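Local coordinates for cytokinesis protein 2 (Saccharomyces cerevisiae, PDB 4WPE), which mediates the cytoskeletal rearrangements required for cytokinesis, forming a double ring with the septins through most of the cell cycle and a ring with medial actin after mitosis begins, at residues S10-V23 / W208-Q220. Numbering follows the deposited sequence.
Sequences SYEACFWDPNDNGV and WIHEWAQLSCELQ
The backbone N of Tyr11 donates to OE1 of Gln220 at 2.8 Å, with an N-H...O angle of 153°; the donor stands above the carbonyl plane of the amide instead of within it. Gln220 reaches this N because its CG lies anti to the backbone N (chi1 -179°) and the chain beyond stays extended, and its CG passes over one face of the Tyr11 ring. One turn earlier Ser216 OG, bonded to its own helix at Trp212 O, packs against Glu12 CB. Glu12 O, a backbone carbonyl, accepts from Trp16 NE1 at 2.8 Å, a bond that helps fix the rotation of the Trp16 indole. That indole offers a face to the edge of Trp212: CD1 approaches Trp16 CZ3 to 3.4 Å, and planes 89° apart, with centroids at 4.6 Å, define a T-shaped stack. Trp212 NE1 also makes a weak 3.4 Å bond to Phe15 O, while Val23 CG2 sits over its six-membered ring, 3.9 Å from the centroid, as a CH-pi contact. A leucine in place of Trp212 would probably leave Phe15 O without this donor and Trp16 without its edge-on partner. Val23 CG2 meets the Trp208 ring at its edge, by CZ2 at 3.6 Å; Lys136 of helix 76-162 adds a cation-pi contact to that indole. Arg279 of the second subunit packs on Trp16, placing the contact beside the dimer interface. An N-terminal segment laid across the long helix 170-259, near the middle of the elongated chain, belongs to the dimeric helical architecture of the F-BAR domain.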
# COMPACT_ATOMS: atom_id res chain seq x y z
N SER A 10 -32.64 20.05 -22.24
CA SER A 10 -32.47 18.59 -22.22
C SER A 10 -32.16 18.02 -23.62
O SER A 10 -32.00 18.77 -24.58
CB SER A 10 -33.72 17.91 -21.66
OG SER A 10 -34.86 18.19 -22.45
N TYR A 11 -32.06 16.70 -23.72
CA TYR A 11 -31.71 16.06 -24.99
C TYR A 11 -32.87 16.08 -25.99
O TYR A 11 -32.65 16.22 -27.19
CB TYR A 11 -31.28 14.60 -24.77
CG TYR A 11 -29.87 14.41 -24.23
CD1 TYR A 11 -29.24 13.17 -24.32
CD2 TYR A 11 -29.19 15.45 -23.62
CE1 TYR A 11 -27.97 12.98 -23.82
CE2 TYR A 11 -27.91 15.27 -23.12
CZ TYR A 11 -27.30 14.03 -23.22
OH TYR A 11 -26.03 13.84 -22.73
N GLU A 12 -34.09 15.92 -25.49
CA GLU A 12 -35.25 15.85 -26.36
C GLU A 12 -35.76 17.24 -26.72
O GLU A 12 -36.62 17.40 -27.58
CB GLU A 12 -36.38 15.05 -25.71
CG GLU A 12 -36.99 15.73 -24.50
CD GLU A 12 -38.39 15.24 -24.22
OE1 GLU A 12 -38.79 15.24 -23.03
OE2 GLU A 12 -39.09 14.85 -25.18
N ALA A 13 -35.22 18.25 -26.04
CA ALA A 13 -35.69 19.61 -26.22
C ALA A 13 -34.82 20.40 -27.20
O ALA A 13 -35.34 21.18 -28.00
CB ALA A 13 -35.74 20.33 -24.88
N CYS A 14 -33.52 20.16 -27.16
CA CYS A 14 -32.57 21.08 -27.78
C CYS A 14 -31.82 20.56 -29.01
O CYS A 14 -30.92 21.23 -29.51
CB CYS A 14 -31.54 21.52 -26.74
SG CYS A 14 -32.27 22.30 -25.29
N PHE A 15 -32.18 19.38 -29.50
CA PHE A 15 -31.43 18.81 -30.61
C PHE A 15 -32.28 18.53 -31.84
O PHE A 15 -32.27 17.42 -32.39
CB PHE A 15 -30.72 17.53 -30.15
CG PHE A 15 -29.67 17.79 -29.11
CD1 PHE A 15 -28.35 18.02 -29.48
CD2 PHE A 15 -30.00 17.82 -27.77
CE1 PHE A 15 -27.39 18.26 -28.53
CE2 PHE A 15 -29.03 18.07 -26.81
CZ PHE A 15 -27.73 18.29 -27.19
N TRP A 16 -33.00 19.55 -32.29
CA TRP A 16 -33.83 19.46 -33.48
C TRP A 16 -33.23 20.27 -34.64
O TRP A 16 -33.40 21.49 -34.70
CB TRP A 16 -35.25 19.94 -33.19
CG TRP A 16 -35.99 19.13 -32.17
CD1 TRP A 16 -36.09 19.39 -30.83
CD2 TRP A 16 -36.77 17.95 -32.40
NE1 TRP A 16 -36.87 18.44 -30.21
CE2 TRP A 16 -37.30 17.54 -31.16
CE3 TRP A 16 -37.06 17.19 -33.54
CZ2 TRP A 16 -38.10 16.41 -31.02
CZ3 TRP A 16 -37.86 16.07 -33.40
CH2 TRP A 16 -38.37 15.69 -32.15
N ASP A 17 -32.54 19.59 -35.54
CA ASP A 17 -31.95 20.24 -36.71
C ASP A 17 -32.54 19.65 -38.00
O ASP A 17 -32.83 18.46 -38.06
CB ASP A 17 -30.43 20.08 -36.71
N PRO A 18 -32.71 20.50 -39.03
CA PRO A 18 -33.31 20.08 -40.31
C PRO A 18 -32.39 19.19 -41.14
O PRO A 18 -32.77 18.77 -42.24
CB PRO A 18 -33.57 21.41 -41.02
CG PRO A 18 -32.54 22.33 -40.47
CD PRO A 18 -32.36 21.93 -39.03
N ASN A 19 -31.19 18.91 -40.64
CA ASN A 19 -30.29 17.96 -41.29
C ASN A 19 -29.87 16.86 -40.33
O ASN A 19 -28.92 16.12 -40.59
CB ASN A 19 -29.06 18.67 -41.85
CG ASN A 19 -29.38 19.53 -43.06
OD1 ASN A 19 -29.58 19.02 -44.17
ND2 ASN A 19 -29.44 20.84 -42.86
N ASP A 20 -30.60 16.76 -39.21
CA ASP A 20 -30.37 15.74 -38.20
C ASP A 20 -28.94 15.78 -37.68
O ASP A 20 -28.31 14.74 -37.47
CB ASP A 20 -30.71 14.35 -38.77
CG ASP A 20 -32.20 14.17 -39.04
OD1 ASP A 20 -33.00 14.95 -38.50
OD2 ASP A 20 -32.56 13.26 -39.82
N ASN A 21 -28.43 16.99 -37.48
CA ASN A 21 -27.09 17.18 -36.92
C ASN A 21 -27.05 16.78 -35.46
O ASN A 21 -26.16 16.05 -35.03
CB ASN A 21 -26.65 18.63 -37.07
CG ASN A 21 -26.67 19.10 -38.51
OD1 ASN A 21 -26.35 18.35 -39.43
ND2 ASN A 21 -27.06 20.36 -38.72
N GLY A 22 -28.03 17.26 -34.70
CA GLY A 22 -28.13 16.98 -33.27
C GLY A 22 -28.19 15.50 -32.97
O GLY A 22 -27.84 15.07 -31.87
N VAL A 23 -28.64 14.72 -33.94
CA VAL A 23 -28.69 13.27 -33.81
C VAL A 23 -27.29 12.68 -33.66
O VAL A 23 -27.00 12.01 -32.67
CB VAL A 23 -29.38 12.62 -35.03
CG1 VAL A 23 -29.29 11.10 -34.96
CG2 VAL A 23 -30.84 13.07 -35.12
N TRP A 208 -40.82 10.40 -37.89
CA TRP A 208 -39.49 10.64 -37.34
C TRP A 208 -39.55 11.59 -36.15
O TRP A 208 -38.91 11.36 -35.13
CB TRP A 208 -38.55 11.20 -38.40
CG TRP A 208 -37.32 11.83 -37.82
CD1 TRP A 208 -37.07 13.16 -37.69
CD2 TRP A 208 -36.19 11.15 -37.27
NE1 TRP A 208 -35.85 13.36 -37.10
CE2 TRP A 208 -35.28 12.14 -36.83
CE3 TRP A 208 -35.85 9.81 -37.10
CZ2 TRP A 208 -34.06 11.83 -36.24
CZ3 TRP A 208 -34.64 9.50 -36.51
CH2 TRP A 208 -33.76 10.50 -36.09
N ILE A 209 -40.32 12.66 -36.31
CA ILE A 209 -40.52 13.62 -35.23
C ILE A 209 -41.14 12.93 -34.02
O ILE A 209 -40.71 13.14 -32.89
CB ILE A 209 -41.42 14.79 -35.70
CG1 ILE A 209 -40.64 15.68 -36.67
CG2 ILE A 209 -41.91 15.60 -34.51
CD1 ILE A 209 -41.44 16.84 -37.21
N HIS A 210 -42.14 12.10 -34.28
CA HIS A 210 -42.78 11.31 -33.23
C HIS A 210 -41.77 10.39 -32.55
O HIS A 210 -41.72 10.30 -31.33
CB HIS A 210 -43.94 10.50 -33.82
CG HIS A 210 -44.53 9.51 -32.87
ND1 HIS A 210 -45.54 9.83 -31.99
CD2 HIS A 210 -44.27 8.19 -32.68
CE1 HIS A 210 -45.86 8.76 -31.29
NE2 HIS A 210 -45.11 7.75 -31.68
N GLU A 211 -40.94 9.72 -33.36
CA GLU A 211 -39.96 8.77 -32.83
C GLU A 211 -38.80 9.46 -32.13
O GLU A 211 -38.42 9.07 -31.02
CB GLU A 211 -39.43 7.87 -33.94
CG GLU A 211 -40.41 6.80 -34.41
CD GLU A 211 -40.68 5.73 -33.35
OE1 GLU A 211 -40.12 4.62 -33.47
OE2 GLU A 211 -41.46 6.00 -32.41
N TRP A 212 -38.22 10.47 -32.77
CA TRP A 212 -37.04 11.14 -32.21
C TRP A 212 -37.35 11.83 -30.88
O TRP A 212 -36.46 12.01 -30.05
CB TRP A 212 -36.48 12.17 -33.20
CG TRP A 212 -35.30 12.90 -32.66
CD1 TRP A 212 -35.22 14.23 -32.35
CD2 TRP A 212 -34.03 12.34 -32.31
NE1 TRP A 212 -33.97 14.54 -31.86
CE2 TRP A 212 -33.22 13.39 -31.82
CE3 TRP A 212 -33.49 11.05 -32.37
CZ2 TRP A 212 -31.91 13.19 -31.40
CZ3 TRP A 212 -32.18 10.86 -31.96
CH2 TRP A 212 -31.41 11.92 -31.48
N ALA A 213 -38.61 12.20 -30.68
CA ALA A 213 -39.03 12.78 -29.42
C ALA A 213 -38.89 11.76 -28.30
O ALA A 213 -38.70 12.11 -27.14
CB ALA A 213 -40.48 13.27 -29.52
N GLN A 214 -38.98 10.48 -28.67
CA GLN A 214 -38.90 9.38 -27.72
C GLN A 214 -37.49 8.83 -27.60
O GLN A 214 -37.03 8.53 -26.50
CB GLN A 214 -39.85 8.26 -28.13
CG GLN A 214 -41.33 8.58 -27.95
CD GLN A 214 -42.22 7.39 -28.25
OE1 GLN A 214 -41.90 6.56 -29.11
NE2 GLN A 214 -43.34 7.30 -27.55
N LEU A 215 -36.80 8.70 -28.72
CA LEU A 215 -35.50 8.05 -28.74
C LEU A 215 -34.40 8.96 -28.17
O LEU A 215 -33.39 8.48 -27.67
CB LEU A 215 -35.14 7.59 -30.15
CG LEU A 215 -35.68 6.21 -30.55
CD1 LEU A 215 -37.20 6.13 -30.46
CD2 LEU A 215 -35.21 5.82 -31.94
N SER A 216 -34.61 10.27 -28.25
CA SER A 216 -33.68 11.21 -27.63
C SER A 216 -33.82 11.13 -26.11
O SER A 216 -32.87 11.39 -25.38
CB SER A 216 -33.94 12.63 -28.10
OG SER A 216 -35.27 13.02 -27.81
N CYS A 217 -35.01 10.77 -25.65
CA CYS A 217 -35.24 10.56 -24.23
C CYS A 217 -34.55 9.27 -23.78
O CYS A 217 -33.97 9.23 -22.69
CB CYS A 217 -36.73 10.51 -23.90
SG CYS A 217 -37.40 12.08 -23.30
N GLU A 218 -34.63 8.24 -24.62
CA GLU A 218 -33.92 6.99 -24.36
C GLU A 218 -32.42 7.26 -24.21
O GLU A 218 -31.76 6.69 -23.34
CB GLU A 218 -34.17 5.97 -25.47
CG GLU A 218 -35.52 5.27 -25.40
CD GLU A 218 -35.50 3.89 -26.05
OE1 GLU A 218 -34.61 3.08 -25.69
OE2 GLU A 218 -36.35 3.63 -26.93
N LEU A 219 -31.89 8.12 -25.07
CA LEU A 219 -30.48 8.51 -25.00
C LEU A 219 -30.19 9.26 -23.71
O LEU A 219 -29.20 8.99 -23.03
CB LEU A 219 -30.09 9.37 -26.20
CG LEU A 219 -29.96 8.65 -27.54
CD1 LEU A 219 -29.68 9.65 -28.66
CD2 LEU A 219 -28.86 7.60 -27.48
N GLN A 220 -31.05 10.22 -23.38
CA GLN A 220 -30.88 11.02 -22.17
C GLN A 220 -30.97 10.15 -20.92
O GLN A 220 -30.38 10.45 -19.89
CB GLN A 220 -31.91 12.14 -22.13
CG GLN A 220 -31.80 13.05 -20.93
CD GLN A 220 -32.81 14.18 -20.96
OE1 GLN A 220 -33.06 14.77 -22.01
NE2 GLN A 220 -33.39 14.49 -19.81